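Local coordinates for protein bottromycin amidohydrolase (Streptomyces purpureus, PDB 6I5S) that probably hydrolyses an amide bond at a thiazoline-bearing intermediate in bottromycin biosynthesis, as a zinc-dependent amidohydrolase acting as the pathway's gatekeeper, at residues L17-L28 against V97-L107. Sequence-based numbering, arbitrary orientation.
Sequences LLPEGDPLVAAL and VSSVSDLVGLL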
loop_
_atom_site.group_PDB
_atom_site.type_symbol
_atom_site.label_atom_id
_atom_site.label_comp_id
_atom_site.label_asym_id
_atom_site.label_seq_id
_atom_site.Cartn_x
_atom_site.Cartn_y
_atom_site.Cartn_z
ATOM N N LEU A 17 14.621 -2.774 -10.428
ATOM C CA LEU A 17 13.407 -3.510 -10.141
ATOM C C LEU A 17 13.068 -4.546 -11.201
ATOM O O LEU A 17 12.217 -5.401 -10.948
ATOM C CB LEU A 17 12.209 -2.585 -10.021
ATOM C CG LEU A 17 12.220 -1.658 -8.797
ATOM C CD1 LEU A 17 11.137 -0.628 -8.854
ATOM C CD2 LEU A 17 12.083 -2.512 -7.468
ATOM N N LEU A 18 13.690 -4.479 -12.382
ATOM C CA LEU A 18 13.301 -5.288 -13.530
ATOM C C LEU A 18 14.555 -5.840 -14.172
ATOM O O LEU A 18 14.869 -5.540 -15.322
ATOM C CB LEU A 18 12.476 -4.477 -14.527
ATOM C CG LEU A 18 11.184 -3.924 -13.929
ATOM C CD1 LEU A 18 10.586 -2.864 -14.830
ATOM C CD2 LEU A 18 10.177 -5.040 -13.683
ATOM N N PRO A 19 15.296 -6.656 -13.442
ATOM C CA PRO A 19 16.611 -7.059 -13.914
ATOM C C PRO A 19 16.515 -8.017 -15.092
ATOM O O PRO A 19 15.623 -8.867 -15.180
ATOM C CB PRO A 19 17.237 -7.745 -12.693
ATOM C CG PRO A 19 16.082 -8.159 -11.825
ATOM C CD PRO A 19 15.016 -7.109 -12.056
ATOM N N GLU A 20 17.478 -7.876 -15.998
ATOM C CA GLU A 20 17.547 -8.744 -17.170
ATOM C C GLU A 20 17.740 -10.192 -16.746
ATOM O O GLU A 20 18.459 -10.490 -15.789
ATOM C CB GLU A 20 18.707 -8.323 -18.082
ATOM C CG GLU A 20 18.718 -6.857 -18.474
ATOM C CD GLU A 20 18.092 -6.609 -19.825
ATOM O OE1 GLU A 20 18.709 -7.008 -20.836
ATOM O OE2 GLU A 20 16.982 -6.027 -19.875
ATOM N N GLY A 21 17.112 -11.101 -17.485
ATOM C CA GLY A 21 17.209 -12.532 -17.222
ATOM C C GLY A 21 16.443 -13.036 -16.014
ATOM O O GLY A 21 16.582 -14.206 -15.665
ATOM N N ASP A 22 15.685 -12.215 -15.370
ATOM C CA ASP A 22 14.913 -12.676 -14.222
ATOM C C ASP A 22 13.621 -13.358 -14.691
ATOM O O ASP A 22 12.940 -12.859 -15.595
ATOM C CB ASP A 22 14.601 -11.499 -13.319
ATOM C CG ASP A 22 13.872 -11.912 -12.038
ATOM O OD1 ASP A 22 14.498 -12.067 -10.980
ATOM O OD2 ASP A 22 12.645 -12.073 -12.088
ATOM N N PRO A 23 13.246 -14.496 -14.102
ATOM C CA PRO A 23 12.060 -15.220 -14.601
ATOM C C PRO A 23 10.752 -14.500 -14.368
ATOM O O PRO A 23 9.797 -14.665 -15.148
ATOM C CB PRO A 23 12.085 -16.530 -13.801
ATOM C CG PRO A 23 13.188 -16.403 -12.828
ATOM C CD PRO A 23 13.754 -15.063 -12.847
ATOM N N LEU A 24 10.650 -13.776 -13.266
ATOM C CA LEU A 24 9.447 -13.005 -12.987
ATOM C C LEU A 24 9.322 -11.825 -13.941
ATOM O O LEU A 24 8.218 -11.516 -14.406
ATOM C CB LEU A 24 9.450 -12.533 -11.525
ATOM C CG LEU A 24 9.162 -13.574 -10.424
ATOM C CD1 LEU A 24 9.166 -12.884 -9.037
ATOM C CD2 LEU A 24 7.850 -14.153 -10.671
ATOM N N VAL A 25 10.432 -11.144 -14.226
ATOM C CA VAL A 25 10.424 -10.068 -15.227
ATOM C C VAL A 25 9.994 -10.605 -16.570
ATOM O O VAL A 25 9.166 -10.006 -17.282
ATOM C CB VAL A 25 11.812 -9.419 -15.314
ATOM C CG1 VAL A 25 11.851 -8.354 -16.417
ATOM C CG2 VAL A 25 12.183 -8.766 -14.007
ATOM N N ALA A 26 10.562 -11.745 -16.947
ATOM C CA ALA A 26 10.191 -12.355 -18.224
ATOM C C ALA A 26 8.690 -12.626 -18.291
ATOM O O ALA A 26 8.053 -12.391 -19.325
ATOM C CB ALA A 26 10.981 -13.651 -18.426
ATOM N N ALA A 27 8.110 -13.156 -17.197
ATOM C CA ALA A 27 6.671 -13.409 -17.180
ATOM C C ALA A 27 5.871 -12.122 -17.354
ATOM O O ALA A 27 4.900 -12.096 -18.132
ATOM C CB ALA A 27 6.265 -14.130 -15.907
ATOM N N LEU A 28 6.272 -11.039 -16.660
ATOM C CA LEU A 28 5.532 -9.778 -16.722
ATOM C C LEU A 28 5.700 -9.141 -18.109
ATOM O O LEU A 28 4.760 -8.543 -18.639
ATOM C CB LEU A 28 5.991 -8.821 -15.619
ATOM C CG LEU A 28 5.831 -9.306 -14.172
ATOM C CD1 LEU A 28 6.350 -8.268 -13.280
ATOM C CD2 LEU A 28 4.382 -9.501 -13.893
ATOM N N VAL A 97 8.481 -1.146 -2.246
ATOM C CA VAL A 97 8.783 -2.060 -3.343
ATOM C C VAL A 97 10.272 -1.980 -3.611
ATOM O O VAL A 97 10.798 -0.902 -3.912
ATOM C CB VAL A 97 7.968 -1.685 -4.566
ATOM C CG1 VAL A 97 8.491 -2.425 -5.786
ATOM C CG2 VAL A 97 6.506 -1.991 -4.263
ATOM N N SER A 98 10.958 -3.126 -3.471
ATOM C CA SER A 98 12.391 -3.252 -3.656
ATOM C C SER A 98 12.768 -4.321 -4.666
ATOM O O SER A 98 13.948 -4.416 -5.031
ATOM C CB SER A 98 13.085 -3.575 -2.318
ATOM O OG SER A 98 12.942 -2.493 -1.441
ATOM N N SER A 99 11.807 -5.109 -5.124
ATOM C CA SER A 99 12.095 -6.198 -6.055
ATOM C C SER A 99 10.861 -6.519 -6.886
ATOM O O SER A 99 9.721 -6.177 -6.545
ATOM C CB SER A 99 12.554 -7.485 -5.334
ATOM O OG SER A 99 11.472 -8.088 -4.726
ATOM N N VAL A 100 11.118 -7.171 -8.024
ATOM C CA VAL A 100 10.010 -7.634 -8.859
ATOM C C VAL A 100 9.111 -8.621 -8.111
ATOM O O VAL A 100 7.915 -8.706 -8.407
ATOM C CB VAL A 100 10.567 -8.242 -10.161
ATOM C CG1 VAL A 100 11.439 -9.438 -9.858
ATOM C CG2 VAL A 100 9.439 -8.631 -11.096
ATOM N N SER A 101 9.641 -9.334 -7.112
ATOM C CA SER A 101 8.795 -10.184 -6.269
ATOM C C SER A 101 7.661 -9.386 -5.642
ATOM O O SER A 101 6.523 -9.853 -5.561
ATOM C CB SER A 101 9.666 -10.848 -5.210
ATOM O OG SER A 101 8.862 -11.558 -4.295
ATOM N N ASP A 102 7.965 -8.195 -5.120
ATOM C CA ASP A 102 6.930 -7.341 -4.548
ATOM C C ASP A 102 5.890 -6.946 -5.588
ATOM O O ASP A 102 4.698 -6.874 -5.281
ATOM C CB ASP A 102 7.554 -6.072 -3.961
ATOM C CG ASP A 102 8.664 -6.343 -2.974
ATOM O OD1 ASP A 102 8.715 -7.443 -2.389
ATOM O OD2 ASP A 102 9.488 -5.417 -2.701
ATOM N N LEU A 103 6.329 -6.600 -6.804
ATOM C CA LEU A 103 5.398 -6.167 -7.833
ATOM C C LEU A 103 4.412 -7.282 -8.170
ATOM O O LEU A 103 3.204 -7.049 -8.308
ATOM C CB LEU A 103 6.188 -5.723 -9.077
ATOM C CG LEU A 103 7.075 -4.451 -8.925
ATOM C CD1 LEU A 103 7.899 -4.266 -10.175
ATOM C CD2 LEU A 103 6.214 -3.247 -8.676
ATOM N N VAL A 104 4.908 -8.513 -8.270
ATOM C CA VAL A 104 4.041 -9.653 -8.562
ATOM C C VAL A 104 3.084 -9.928 -7.417
ATOM O O VAL A 104 1.891 -10.161 -7.643
ATOM C CB VAL A 104 4.890 -10.895 -8.918
ATOM C CG1 VAL A 104 3.953 -12.127 -9.009
ATOM C CG2 VAL A 104 5.670 -10.685 -10.248
ATOM N N GLY A 105 3.575 -9.866 -6.170
ATOM C CA GLY A 105 2.705 -10.049 -5.014
ATOM C C GLY A 105 1.559 -9.061 -4.987
ATOM O O GLY A 105 0.401 -9.438 -4.762
ATOM N N LEU A 106 1.850 -7.780 -5.270
ATOM C CA LEU A 106 0.775 -6.798 -5.314
ATOM C C LEU A 106 -0.262 -7.149 -6.375
ATOM O O LEU A 106 -1.468 -7.175 -6.064
ATOM C CB LEU A 106 1.338 -5.390 -5.530
ATOM C CG LEU A 106 2.189 -4.859 -4.384
ATOM C CD1 LEU A 106 2.890 -3.578 -4.793
ATOM C CD2 LEU A 106 1.383 -4.622 -3.118
ATOM N N LEU A 107 0.185 -7.440 -7.634
ATOM C CA LEU A 107 -0.751 -7.686 -8.722
ATOM C C LEU A 107 -1.654 -8.863 -8.409
ATOM O O LEU A 107 -2.854 -8.832 -8.665
ATOM C CB LEU A 107 0.013 -8.001 -10.007
ATOM C CG LEU A 107 0.676 -6.794 -10.659
ATOM C CD1 LEU A 107 1.494 -7.335 -11.847
ATOM C CD2 LEU A 107 -0.384 -5.803 -11.095
HETATM O O HOH W 1 13.981 -7.119 -8.684
#
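Val100, in the first turn of helix 100-107, meets Leu17, Asp22, Leu24, Val25 and Leu28. Val100 CB makes a van der Waals contact with Leu17 O at 3.4 Å. Val100 CG1, between backbone N and carbonyl carbon (chi1 62°), lies 3.7 Å from Asp22 OD2 and against Leu24 CB. Val100 CG2 meets Leu28 CD1 at 3.8 Å and touches Leu24 CB and Val25 CG2. The Asp22 and Leu28 side chains pass alongside Val100 pointing the opposite way; that of Val25 crosses it nearly at right angles. No direct hydrogen bond joins the segments; a water accepts from Val100 N at 2.9 Å and donates weakly to Leu17 O. Asp22 N-caps helix 23-28: Asp22 OD2 receives Val25 N through its anti lone pair (3.2 Å, N-H...O 159°) and Leu24 N more weakly. With alanine replacing Asp22, both amides would probably lose their side-chain acceptor and a gap would open beside Val100 CG1. Farther along, Val104 CG2 faces both Leu28 methyls, CD1 at 3.9 Å, while Leu28 CD2 reaches Leu107 CD1. Leu17 CD2 packs 3.4 Å from Ser98 C. The axes of 23-28 and 100-107 approach to 9.9 Å at 46°, running obliquely in roughly the same direction. Segment 17-28 thus covers the helix of a beta-alpha-beta crossover, from strand 84-95 and zinc ligands His94 and His96 to parallel strand 111-116, with helices 121-132 and 431-444 alongside.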